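Local atomic coordinates of endosialidase (Enterobacteria phage phi92, PDB entry 4HIZ), a protein that cleaves polysialic acid as an endosialidase, probably at both alpha-2,8 and alpha-2,9 linkages, during phage attack on encapsulated bacteria. Residues 224-227 with 228-232; 337-341 with 342-346; 392-396 with 397-401. All blocks are in the same frame, centred on the assembly; numbering follows the deposited sequence.

All three are local contacts in the catalytic beta-propeller part of the chain, but they differ in depth and chemistry. Contact 1 lies at the surface, on the loop entering strand 230-237, and serves a bound glycan through backbone N-H and a serine hydroxyl. Contact 2, partly buried, is a single short helical turn between strands 335-338 and 347-355, held by backbone bonds and one amide-carboxylate bond. Contact 3 is the most buried, an irregular connection packed by Val394, Thr397 and Leu399, with one histidine's edge over the other's face. Contacts 2 and 3 are neighbours, their centres about 15 Å apart; contact 1 lies about 50 Å from each, centre to centre.

Contact 1 (224-227 with 228-232); sequences TGVS and GNMTV. With SLB (N-acetyl-beta-neuraminic acid), chain D; SIA (N-acetyl-alpha-neuraminic acid), chain B.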
ATOM      1  N   THR A 224     -20.317  26.932 -31.462  1.00 18.30           N
ATOM      2  CA  THR A 224     -21.340  25.896 -31.406  1.00 18.85           C
ATOM      3  C   THR A 224     -20.897  24.642 -32.117  1.00 17.56           C
ATOM      4  O   THR A 224     -20.423  24.713 -33.261  1.00 17.42           O
ATOM      5  CB  THR A 224     -22.628  26.377 -32.050  1.00 21.24           C
ATOM      6  OG1 THR A 224     -23.111  27.479 -31.296  1.00 23.28           O
ATOM      7  CG2 THR A 224     -23.680  25.283 -32.000  1.00 22.40           C
ATOM      8  N   GLY A 225     -20.983  23.505 -31.409  1.00 18.12           N
ATOM      9  CA  GLY A 225     -20.622  22.233 -32.016  1.00 18.51           C
ATOM     10  C   GLY A 225     -19.195  21.789 -31.746  1.00 17.79           C
ATOM     11  O   GLY A 225     -18.859  20.627 -31.972  1.00 19.17           O
ATOM     12  N   VAL A 226     -18.352  22.709 -31.298  1.00 16.69           N
ATOM     13  CA  VAL A 226     -16.965  22.385 -30.973  1.00 15.60           C
ATOM     14  C   VAL A 226     -16.897  22.295 -29.452  1.00 15.85           C
ATOM     15  O   VAL A 226     -16.745  23.300 -28.757  1.00 16.30           O
ATOM     16  CB  VAL A 226     -15.963  23.416 -31.518  1.00 16.05           C
ATOM     17  CG1 VAL A 226     -14.504  22.996 -31.170  1.00 15.70           C
ATOM     18  CG2 VAL A 226     -16.131  23.540 -33.034  1.00 16.96           C
ATOM     19  N   SER A 227     -17.020  21.079 -28.940  1.00 15.74           N
ATOM     20  CA  SER A 227     -17.337  20.919 -27.516  1.00 16.01           C
ATOM     21  C   SER A 227     -17.092  19.475 -27.116  1.00 15.47           C
ATOM     22  O   SER A 227     -17.467  18.561 -27.859  1.00 15.59           O
ATOM     23  CB  SER A 227     -18.824  21.277 -27.282  1.00 18.31           C
ATOM     24  OG  SER A 227     -19.241  20.896 -25.979  1.00 21.21           O
ATOM     25  N   GLY A 228     -16.476  19.266 -25.948  1.00 14.58           N
ATOM     26  CA  GLY A 228     -16.343  17.915 -25.468  1.00 14.88           C
ATOM     27  C   GLY A 228     -15.314  17.118 -26.231  1.00 14.23           C
ATOM     28  O   GLY A 228     -14.406  17.669 -26.859  1.00 14.23           O
ATOM     29  N   ASN A 229     -15.466  15.802 -26.185  1.00 13.56           N
ATOM     30  CA  ASN A 229     -14.536  14.890 -26.831  1.00 13.22           C
ATOM     31  C   ASN A 229     -14.768  14.873 -28.330  1.00 14.43           C
ATOM     32  O   ASN A 229     -15.907  14.669 -28.786  1.00 16.25           O
ATOM     33  CB  ASN A 229     -14.755  13.477 -26.285  1.00 12.87           C
ATOM     34  CG  ASN A 229     -14.148  13.276 -24.925  1.00 14.15           C
ATOM     35  OD1 ASN A 229     -13.452  14.136 -24.404  1.00 14.63           O
ATOM     36  ND2 ASN A 229     -14.407  12.120 -24.340  1.00 16.15           N
ATOM     37  N   MET A 230     -13.706  15.087 -29.095  1.00 14.62           N
ATOM     38  CA  MET A 230     -13.795  15.063 -30.566  1.00 14.50           C
ATOM     39  C   MET A 230     -12.565  14.367 -31.121  1.00 15.15           C
ATOM     40  O   MET A 230     -11.664  13.992 -30.359  1.00 15.09           O
ATOM     41  CB  MET A 230     -13.902  16.497 -31.123  1.00 14.73           C
ATOM     42  CG  MET A 230     -15.128  17.260 -30.524  1.00 15.70           C
ATOM     43  SD  MET A 230     -15.401  18.836 -31.342  1.00 16.93           S
ATOM     44  CE  MET A 230     -16.340  18.355 -32.816  1.00 16.46           C
ATOM     45  N   THR A 231     -12.526  14.184 -32.445  1.00 15.35           N
ATOM     46  CA  THR A 231     -11.424  13.487 -33.117  1.00 16.31           C
ATOM     47  C   THR A 231     -10.895  14.394 -34.217  1.00 14.84           C
ATOM     48  O   THR A 231     -11.664  15.125 -34.834  1.00 15.37           O
ATOM     49  CB  THR A 231     -11.937  12.151 -33.726  1.00 20.56           C
ATOM     50  OG1 THR A 231     -12.363  11.286 -32.642  1.00 22.58           O
ATOM     51  CG2 THR A 231     -10.853  11.468 -34.456  1.00 24.08           C
ATOM     52  N   VAL A 232      -9.590  14.368 -34.458  1.00 13.96           N
ATOM     53  CA  VAL A 232      -9.017  15.167 -35.527  1.00 14.34           C
ATOM     54  C   VAL A 232      -9.432  14.588 -36.877  1.00 14.56           C
ATOM     55  O   VAL A 232      -9.172  13.421 -37.182  1.00 15.00           O
ATOM     56  CB  VAL A 232      -7.485  15.230 -35.410  1.00 14.16           C
ATOM     57  CG1 VAL A 232      -6.856  15.892 -36.665  1.00 15.24           C
ATOM     58  CG2 VAL A 232      -7.083  15.934 -34.073  1.00 12.95           C
TER
HETATM   59  C1  SLB D   1     -23.004  22.411 -28.852  1.00 75.91           C
HETATM   60  C2  SLB D   1     -24.038  22.570 -27.755  1.00 92.36           C
HETATM   61  C3  SLB D   1     -24.866  23.843 -27.881  1.00 88.05           C
HETATM   62  C4  SLB D   1     -25.809  23.994 -26.778  1.00 90.09           C
HETATM   63  C5  SLB D   1     -25.171  23.962 -25.420  1.00 81.78           C
HETATM   64  C6  SLB D   1     -24.087  22.912 -25.238  1.00 83.94           C
HETATM   65  C7  SLB D   1     -23.061  23.407 -24.268  1.00 63.24           C
HETATM   66  C8  SLB D   1     -22.071  22.303 -24.177  1.00 56.09           C
HETATM   67  C9  SLB D   1     -21.085  22.585 -23.059  1.00 59.18           C
HETATM   68  C10 SLB D   1     -26.157  24.673 -23.256  1.00 77.05           C
HETATM   69  C11 SLB D   1     -27.191  24.535 -22.125  1.00 74.45           C
HETATM   70  N5  SLB D   1     -26.176  23.777 -24.391  1.00 77.08           N
HETATM   71  O1A SLB D   1     -21.986  23.154 -28.840  1.00 55.19           O
HETATM   72  O1B SLB D   1     -23.201  21.523 -29.734  1.00 85.49           O
HETATM   73  O2  SLB D   1     -24.818  21.402 -27.955  1.00 96.09           O
HETATM   74  O4  SLB D   1     -26.600  25.211 -26.936  1.00102.66           O
HETATM   75  O6  SLB D   1     -23.356  22.450 -26.403  1.00103.20           O
HETATM   76  O7  SLB D   1     -22.405  24.563 -24.791  1.00 56.05           O
HETATM   77  O8  SLB D   1     -22.771  21.091 -23.948  1.00 51.71           O
HETATM   78  O9  SLB D   1     -20.146  21.536 -23.085  1.00 57.93           O
HETATM   79  O10 SLB D   1     -25.304  25.553 -23.197  1.00 80.34           O
HETATM   80  C1  SIA B   2     -18.158  22.850 -23.338  1.00 28.27           C
HETATM   81  C2  SIA B   2     -18.856  21.740 -22.552  1.00 36.99           C
HETATM   82  C3  SIA B   2     -18.052  20.424 -22.578  1.00 29.31           C
HETATM   83  C4  SIA B   2     -16.832  20.458 -21.664  1.00 25.76           C
HETATM   84  C5  SIA B   2     -17.193  20.976 -20.265  1.00 25.45           C
HETATM   85  C6  SIA B   2     -17.963  22.298 -20.354  1.00 27.60           C
HETATM   86  C7  SIA B   2     -18.497  22.725 -18.985  1.00 30.81           C
HETATM   87  C8  SIA B   2     -19.178  24.103 -18.989  1.00 38.11           C
HETATM   88  C9  SIA B   2     -18.525  25.102 -19.927  1.00 36.61           C
HETATM   89  C10 SIA B   2     -15.660  20.455 -18.398  1.00 24.99           C
HETATM   90  C11 SIA B   2     -14.311  20.737 -17.795  1.00 22.79           C
HETATM   91  N5  SIA B   2     -15.940  21.131 -19.520  1.00 25.23           N
HETATM   92  O1A SIA B   2     -17.761  22.562 -24.483  1.00 26.50           O
HETATM   93  O1B SIA B   2     -17.993  24.001 -22.864  1.00 24.75           O
HETATM   94  O4  SIA B   2     -16.277  19.125 -21.555  1.00 25.42           O
HETATM   95  O6  SIA B   2     -19.103  22.185 -21.212  1.00 30.47           O
HETATM   96  O7  SIA B   2     -19.491  21.755 -18.621  1.00 29.94           O
HETATM   97  O8  SIA B   2     -20.533  23.930 -19.401  1.00 46.49           O
HETATM   98  O9  SIA B   2     -19.345  25.346 -21.089  1.00 38.08           O
HETATM   99  O10 SIA B   2     -16.457  19.664 -17.889  1.00 25.83           O
HETATM  100  O   HOH W   1     -18.353  16.199 -28.635  1.00 34.80           O
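Ser227 and Met230 meet round the turn that leads into strand 230-237, while the other side of the same loop grips a sialic acid chain. The serine hydroxyl OG donates to carboxylate O1A of the N-acetyl-alpha-neuraminic acid at 2.7 Å, and the same OG lies 3.1 Å from O9 of the N-acetyl-beta-neuraminic acid, the oxygen through which the two sugars are joined. Ser219 OG and Asn220 N also bond the N-acetyl-alpha-neuraminic acid. Two residues before Ser227, Gly225 N donates to O1A of the N-acetyl-beta-neuraminic acid at 2.8 Å, with a nearly straight N-H (165°). Each of the two sugars has its carboxylate O1A bonded by a donor of this loop, consistent with a site that binds sialic acid polymer. With OG anti to the backbone N (chi1 169°), the hydroxyl swings out to the sugars.

Behind this first shell sits Met230. Its chain bends at chi3 (83°), which brings the thioether against the backbone of 225-227: SD takes a weak hydrogen bond from Ser227 N at 3.7 Å, and CE reaches Gly225 O at 3.5 Å. Val226 CG1 adds apolar contact with the sulfur. A water donates to Ser227 O and, at 2.9 Å, to Asn229 O, and so bridges the two limbs of the turn. Gly225 and Gly228 both have positive phi, which suits glycine.

Further out, Asn229 OD1 bonds to Asn217. Gly228 and Met230 pair through their backbones with Phe218 and Val216, making this the loop of the beta-hairpin formed by antiparallel strands 215-219 and 230-237, with Met230 resting on Phe218 and on Val243 of strand 240-244.

Contact 2 (337-341 with 342-346); sequences RTISQ and EYADN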
ATOM      1  N   ARG A 337      23.951   6.683 -39.764  1.00 14.97           N
ATOM      2  CA  ARG A 337      25.192   7.453 -39.731  1.00 15.42           C
ATOM      3  C   ARG A 337      26.086   6.889 -38.647  1.00 15.99           C
ATOM      4  O   ARG A 337      25.718   6.931 -37.460  1.00 16.28           O
ATOM      5  CB  ARG A 337      24.877   8.930 -39.487  1.00 16.67           C
ATOM      6  CG  ARG A 337      24.076   9.544 -40.680  1.00 18.71           C
ATOM      7  CD  ARG A 337      23.582  10.935 -40.418  1.00 20.57           C
ATOM      8  NE  ARG A 337      22.856  11.413 -41.607  1.00 22.93           N
ATOM      9  CZ  ARG A 337      22.433  12.649 -41.785  1.00 23.34           C
ATOM     10  NH1 ARG A 337      22.668  13.563 -40.868  1.00 21.36           N
ATOM     11  NH2 ARG A 337      21.804  12.971 -42.913  1.00 25.96           N
ATOM     12  N   THR A 338      27.230   6.346 -39.030  1.00 15.83           N
ATOM     13  CA  THR A 338      28.036   5.575 -38.058  1.00 16.80           C
ATOM     14  C   THR A 338      29.294   6.307 -37.613  1.00 16.98           C
ATOM     15  O   THR A 338      29.807   7.198 -38.320  1.00 17.97           O
ATOM     16  CB  THR A 338      28.467   4.202 -38.638  1.00 19.91           C
ATOM     17  OG1 THR A 338      29.195   4.398 -39.852  1.00 21.75           O
ATOM     18  CG2 THR A 338      27.235   3.334 -38.926  1.00 22.33           C
ATOM     19  N   ILE A 339      29.788   5.931 -36.437  1.00 16.01           N
ATOM     20  CA  ILE A 339      31.094   6.390 -35.997  1.00 15.09           C
ATOM     21  C   ILE A 339      32.153   5.461 -36.601  1.00 15.93           C
ATOM     22  O   ILE A 339      31.829   4.405 -37.166  1.00 16.82           O
ATOM     23  CB  ILE A 339      31.191   6.423 -34.447  1.00 15.34           C
ATOM     24  CG1 ILE A 339      31.160   5.001 -33.844  1.00 15.80           C
ATOM     25  CG2 ILE A 339      30.076   7.298 -33.884  1.00 15.58           C
ATOM     26  CD1 ILE A 339      31.477   5.003 -32.312  1.00 17.33           C
ATOM     27  N   SER A 340      33.410   5.866 -36.518  1.00 16.77           N
ATOM     28  CA  SER A 340      34.525   5.123 -37.110  0.59 19.13           C
ATOM     29  C   SER A 340      34.675   3.729 -36.513  1.00 17.60           C
ATOM     30  O   SER A 340      34.386   3.529 -35.322  1.00 16.99           O
ATOM     31  CB  SER A 340      35.823   5.903 -36.882  0.59 23.05           C
ATOM     32  OG  SER A 340      35.752   7.206 -37.454  0.59 24.60           O
ATOM     33  N   GLN A 341      35.198   2.790 -37.299  1.00 16.81           N
ATOM     34  CA  GLN A 341      35.351   1.419 -36.848  1.00 17.00           C
ATOM     35  C   GLN A 341      36.198   1.331 -35.575  1.00 17.70           C
ATOM     36  O   GLN A 341      35.918   0.517 -34.677  1.00 17.67           O
ATOM     37  CB  GLN A 341      36.002   0.590 -37.971  1.00 17.76           C
ATOM     38  CG  GLN A 341      35.897  -0.906 -37.692  1.00 19.93           C
ATOM     39  CD  GLN A 341      34.460  -1.345 -37.776  1.00 21.32           C
ATOM     40  OE1 GLN A 341      33.826  -1.204 -38.831  1.00 23.24           O
ATOM     41  NE2 GLN A 341      33.921  -1.857 -36.672  1.00 19.75           N
ATOM     42  N   GLU A 342      37.221   2.181 -35.497  1.00 17.93           N
ATOM     43  CA  GLU A 342      38.137   2.203 -34.352  1.00 18.80           C
ATOM     44  C   GLU A 342      37.385   2.318 -33.025  1.00 17.30           C
ATOM     45  O   GLU A 342      37.778   1.721 -32.013  1.00 18.11           O
ATOM     46  CB  GLU A 342      39.100   3.389 -34.492  1.00 22.07           C
ATOM     47  CG  GLU A 342      40.013   3.616 -33.320  1.00 25.25           C
ATOM     48  CD  GLU A 342      41.054   4.697 -33.562  1.00 27.66           C
ATOM     49  OE1 GLU A 342      41.006   5.364 -34.619  1.00 29.37           O
ATOM     50  OE2 GLU A 342      41.931   4.881 -32.688  1.00 29.06           O
ATOM     51  N   TYR A 343      36.323   3.114 -33.031  1.00 15.69           N
ATOM     52  CA  TYR A 343      35.583   3.408 -31.793  1.00 15.56           C
ATOM     53  C   TYR A 343      34.300   2.585 -31.681  1.00 15.97           C
ATOM     54  O   TYR A 343      33.717   2.491 -30.604  1.00 16.61           O
ATOM     55  CB  TYR A 343      35.292   4.914 -31.741  1.00 15.61           C
ATOM     56  CG  TYR A 343      36.573   5.709 -31.646  1.00 16.23           C
ATOM     57  CD1 TYR A 343      37.272   5.785 -30.439  1.00 16.47           C
ATOM     58  CD2 TYR A 343      37.140   6.309 -32.785  1.00 16.68           C
ATOM     59  CE1 TYR A 343      38.467   6.483 -30.350  1.00 17.36           C
ATOM     60  CE2 TYR A 343      38.329   6.988 -32.699  1.00 17.53           C
ATOM     61  CZ  TYR A 343      38.983   7.088 -31.490  1.00 18.27           C
ATOM     62  OH  TYR A 343      40.162   7.806 -31.426  1.00 20.28           O
ATOM     63  N   ALA A 344      33.881   1.958 -32.792  1.00 15.06           N
ATOM     64  CA  ALA A 344      32.729   1.031 -32.759  1.00 15.47           C
ATOM     65  C   ALA A 344      33.109  -0.364 -32.259  1.00 15.97           C
ATOM     66  O   ALA A 344      32.248  -1.097 -31.738  1.00 15.07           O
ATOM     67  CB  ALA A 344      32.090   0.906 -34.157  1.00 15.61           C
ATOM     68  N   ASP A 345      34.374  -0.763 -32.451  1.00 16.44           N
ATOM     69  CA  ASP A 345      34.800  -2.103 -32.016  1.00 15.67           C
ATOM     70  C   ASP A 345      34.577  -2.195 -30.509  1.00 15.15           C
ATOM     71  O   ASP A 345      34.771  -1.205 -29.805  1.00 15.41           O
ATOM     72  CB  ASP A 345      36.293  -2.341 -32.291  1.00 16.44           C
ATOM     73  CG  ASP A 345      36.591  -2.470 -33.774  1.00 20.29           C
ATOM     74  OD1 ASP A 345      35.654  -2.822 -34.519  1.00 19.91           O
ATOM     75  OD2 ASP A 345      37.757  -2.255 -34.193  1.00 23.80           O
ATOM     76  N   ASN A 346      34.171  -3.362 -30.030  1.00 14.95           N
ATOM     77  CA  ASN A 346      33.954  -3.513 -28.578  1.00 14.34           C
ATOM     78  C   ASN A 346      33.077  -2.416 -27.953  1.00 14.46           C
ATOM     79  O   ASN A 346      33.343  -1.969 -26.838  1.00 15.09           O
ATOM     80  CB  ASN A 346      35.300  -3.515 -27.858  1.00 15.17           C
ATOM     81  CG  ASN A 346      36.260  -4.556 -28.424  1.00 17.46           C
ATOM     82  OD1 ASN A 346      37.374  -4.242 -28.906  1.00 21.41           O
ATOM     83  ND2 ASN A 346      35.822  -5.784 -28.408  1.00 16.50           N
TER
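Gln341 reaches forward to Asp345 across one helical turn, and the turn is held by this polar pair, by backbone bonds and by a small apolar patch. In the side-chain bond, Gln341 NE2 donates to Asp345 OD1 at 2.9 Å with an angle of 158°, meeting the carboxylate on its syn side but 35° out of its plane. The glutamine chain bends at chi2 (68°), which turns the amide back toward the aspartate.

Among the backbone bonds, Ser340 O accepts from both Tyr343 N and Ala344 N, each at 3.0 Å, the first from above the carbonyl plane and the second within it. Asp345 N closes the turn on Gln341 O.

The apolar part is Ile339, whose CD1 lies 3.9 Å from Tyr343 CB, while its CG1 faces Ala344 CB. Glu342 CG lies over one face of the Tyr343 ring near the rim, and Tyr387 stacks on that ring.

The turn carries the chain from strand 335-338 to strand 347-355, edge strands of two successive sheets of the catalytic beta-propeller. Chemically, the N-cap residue Ser340 serves through its carbonyl, its side chain making no capping bond, while the Gln341-Asp345 bond spans the same turn and a second NE2 bond, to Arg317 O, ties it to the loop before strand 318-324.

Contact 3 (392-396 with 397-401); sequences NNVHH and TNLPF
Val394 packs against Thr397 and Leu399 in a buried local contact, set in the irregular connection between strands 386-389 and 401-404. Across the bend, Val394 CG1 lies 4.4 Å from both Thr397 CG2 and Leu399 CD1. His396, at positive phi (78°), sets that bend. In this catalytic beta-propeller the stretch leads from the four-stranded sheet holding 386-389 to the sheet holding 401-404, and Leu399 already packs on Ile410 of strand 407-413 in the latter.

Thr397 OG1, anti to the backbone N (chi1 -178°), turns forward to Asn398 O at 2.7 Å and also bonds to Thr413 N. Asn398 ND2 reaches Gly475 O. In the second shell, the edge of the His395 ring points at the His396 face, with His395 CD2 3.4 Å above the centre of the His396 ring; CE1 of His396 lies in the plane of the His395 ring. The rotation of His395 is fixed by ND1, which donates to Asn393 O at 2.7 Å, nearly in line with that carbonyl and close to the ring plane. His396 NE2 is in turn bonded to Asp426 OD1.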
ATOM      1  N   ASN A 392      41.520   3.740 -19.544  1.00 14.82           N
ATOM      2  CA  ASN A 392      41.300   2.642 -18.606  1.00 15.61           C
ATOM      3  C   ASN A 392      40.091   1.729 -18.893  1.00 15.22           C
ATOM      4  O   ASN A 392      39.565   1.111 -17.968  1.00 14.88           O
ATOM      5  CB  ASN A 392      41.278   3.142 -17.157  1.00 17.65           C
ATOM      6  CG  ASN A 392      42.592   3.790 -16.744  1.00 18.74           C
ATOM      7  OD1 ASN A 392      42.613   4.902 -16.200  1.00 21.13           O
ATOM      8  ND2 ASN A 392      43.680   3.084 -16.956  1.00 18.08           N
ATOM      9  N   ASN A 393      39.699   1.612 -20.167  1.00 14.83           N
ATOM     10  CA  ASN A 393      38.745   0.579 -20.622  1.00 14.50           C
ATOM     11  C   ASN A 393      37.430   0.623 -19.829  1.00 14.50           C
ATOM     12  O   ASN A 393      37.058  -0.352 -19.165  1.00 14.82           O
ATOM     13  CB  ASN A 393      39.348  -0.847 -20.529  1.00 14.15           C
ATOM     14  CG  ASN A 393      40.669  -0.993 -21.279  1.00 14.61           C
ATOM     15  OD1 ASN A 393      41.112  -0.085 -21.995  1.00 16.08           O
ATOM     16  ND2 ASN A 393      41.302  -2.169 -21.137  1.00 14.98           N
ATOM     17  N   VAL A 394      36.742   1.761 -19.865  1.00 13.06           N
ATOM     18  CA  VAL A 394      35.442   1.865 -19.186  1.00 13.39           C
ATOM     19  C   VAL A 394      34.495   0.908 -19.925  1.00 12.42           C
ATOM     20  O   VAL A 394      34.395   0.940 -21.154  1.00 13.33           O
ATOM     21  CB  VAL A 394      34.931   3.328 -19.186  1.00 13.74           C
ATOM     22  CG1 VAL A 394      33.549   3.450 -18.511  1.00 13.47           C
ATOM     23  CG2 VAL A 394      35.968   4.280 -18.461  1.00 14.27           C
ATOM     24  N   HIS A 395      33.823   0.034 -19.177  1.00 12.14           N
ATOM     25  CA  HIS A 395      33.077  -1.059 -19.784  1.00 11.98           C
ATOM     26  C   HIS A 395      31.832  -1.456 -18.975  1.00 12.46           C
ATOM     27  O   HIS A 395      31.718  -1.141 -17.774  1.00 12.32           O
ATOM     28  CB  HIS A 395      34.012  -2.275 -19.996  1.00 13.33           C
ATOM     29  CG  HIS A 395      34.535  -2.844 -18.715  1.00 13.59           C
ATOM     30  ND1 HIS A 395      35.539  -2.244 -17.987  1.00 14.00           N
ATOM     31  CD2 HIS A 395      34.195  -3.964 -18.037  1.00 14.64           C
ATOM     32  CE1 HIS A 395      35.793  -2.967 -16.904  1.00 14.46           C
ATOM     33  NE2 HIS A 395      34.988  -4.016 -16.912  1.00 14.53           N
ATOM     34  N   HIS A 396      30.902  -2.110 -19.665  1.00 12.43           N
ATOM     35  CA  HIS A 396      29.701  -2.759 -19.113  1.00 11.84           C
ATOM     36  C   HIS A 396      28.579  -1.819 -18.775  1.00 12.93           C
ATOM     37  O   HIS A 396      27.474  -2.272 -18.393  1.00 14.27           O
ATOM     38  CB  HIS A 396      29.989  -3.626 -17.863  1.00 12.93           C
ATOM     39  CG  HIS A 396      30.751  -4.874 -18.154  1.00 14.96           C
ATOM     40  ND1 HIS A 396      31.001  -5.337 -19.434  1.00 15.86           N
ATOM     41  CD2 HIS A 396      31.306  -5.773 -17.308  1.00 16.78           C
ATOM     42  CE1 HIS A 396      31.703  -6.461 -19.360  1.00 16.98           C
ATOM     43  NE2 HIS A 396      31.899  -6.747 -18.082  1.00 16.64           N
ATOM     44  N   THR A 397      28.854  -0.524 -18.909  1.00 12.13           N
ATOM     45  CA  THR A 397      27.828   0.477 -18.574  1.00 12.19           C
ATOM     46  C   THR A 397      27.594   1.406 -19.758  1.00 12.94           C
ATOM     47  O   THR A 397      28.554   1.842 -20.421  1.00 13.03           O
ATOM     48  CB  THR A 397      28.206   1.280 -17.283  1.00 13.19           C
ATOM     49  OG1 THR A 397      27.157   2.206 -16.963  1.00 13.11           O
ATOM     50  CG2 THR A 397      29.495   2.087 -17.436  1.00 14.13           C
ATOM     51  N   ASN A 398      26.326   1.736 -20.013  1.00 12.87           N
ATOM     52  CA  ASN A 398      26.080   2.913 -20.842  1.00 12.29           C
ATOM     53  C   ASN A 398      26.438   4.157 -20.027  1.00 11.97           C
ATOM     54  O   ASN A 398      26.527   4.099 -18.793  1.00 12.07           O
ATOM     55  CB  ASN A 398      24.638   2.970 -21.396  1.00 11.77           C
ATOM     56  CG  ASN A 398      23.607   3.165 -20.314  1.00 13.01           C
ATOM     57  OD1 ASN A 398      23.734   2.580 -19.268  1.00 14.74           O
ATOM     58  ND2 ASN A 398      22.595   3.952 -20.561  1.00 11.68           N
ATOM     59  N   LEU A 399      26.626   5.283 -20.708  1.00 11.18           N
ATOM     60  CA  LEU A 399      27.083   6.517 -20.066  1.00 11.00           C
ATOM     61  C   LEU A 399      26.142   7.669 -20.415  1.00 11.26           C
ATOM     62  O   LEU A 399      26.467   8.537 -21.237  1.00 11.88           O
ATOM     63  CB  LEU A 399      28.508   6.880 -20.497  1.00 11.37           C
ATOM     64  CG  LEU A 399      29.623   5.908 -20.040  1.00 11.76           C
ATOM     65  CD1 LEU A 399      30.999   6.432 -20.514  1.00 12.91           C
ATOM     66  CD2 LEU A 399      29.637   5.767 -18.528  1.00 12.88           C
ATOM     67  N   PRO A 400      24.955   7.676 -19.820  1.00 10.22           N
ATOM     68  CA  PRO A 400      24.005   8.762 -20.121  1.00 10.08           C
ATOM     69  C   PRO A 400      24.469  10.074 -19.514  1.00 10.83           C
ATOM     70  O   PRO A 400      25.285  10.131 -18.559  1.00 11.65           O
ATOM     71  CB  PRO A 400      22.685   8.268 -19.503  1.00 10.22           C
ATOM     72  CG  PRO A 400      23.176   7.487 -18.282  1.00  9.18           C
ATOM     73  CD  PRO A 400      24.413   6.717 -18.836  1.00  9.41           C
ATOM     74  N   PHE A 401      23.969  11.169 -20.076  1.00 11.37           N
ATOM     75  CA  PHE A 401      24.536  12.454 -19.713  1.00 12.00           C
ATOM     76  C   PHE A 401      23.584  13.571 -20.076  1.00 11.52           C
ATOM     77  O   PHE A 401      22.644  13.376 -20.869  1.00 12.06           O
ATOM     78  CB  PHE A 401      25.881  12.680 -20.437  1.00 11.01           C
ATOM     79  CG  PHE A 401      25.748  12.770 -21.936  1.00 11.98           C
ATOM     80  CD1 PHE A 401      25.785  11.602 -22.710  1.00 11.67           C
ATOM     81  CD2 PHE A 401      25.582  14.011 -22.570  1.00 11.72           C
ATOM     82  CE1 PHE A 401      25.660  11.663 -24.116  1.00 12.48           C
ATOM     83  CE2 PHE A 401      25.469  14.065 -23.987  1.00 12.26           C
ATOM     84  CZ  PHE A 401      25.487  12.901 -24.734  1.00 11.85           C
TER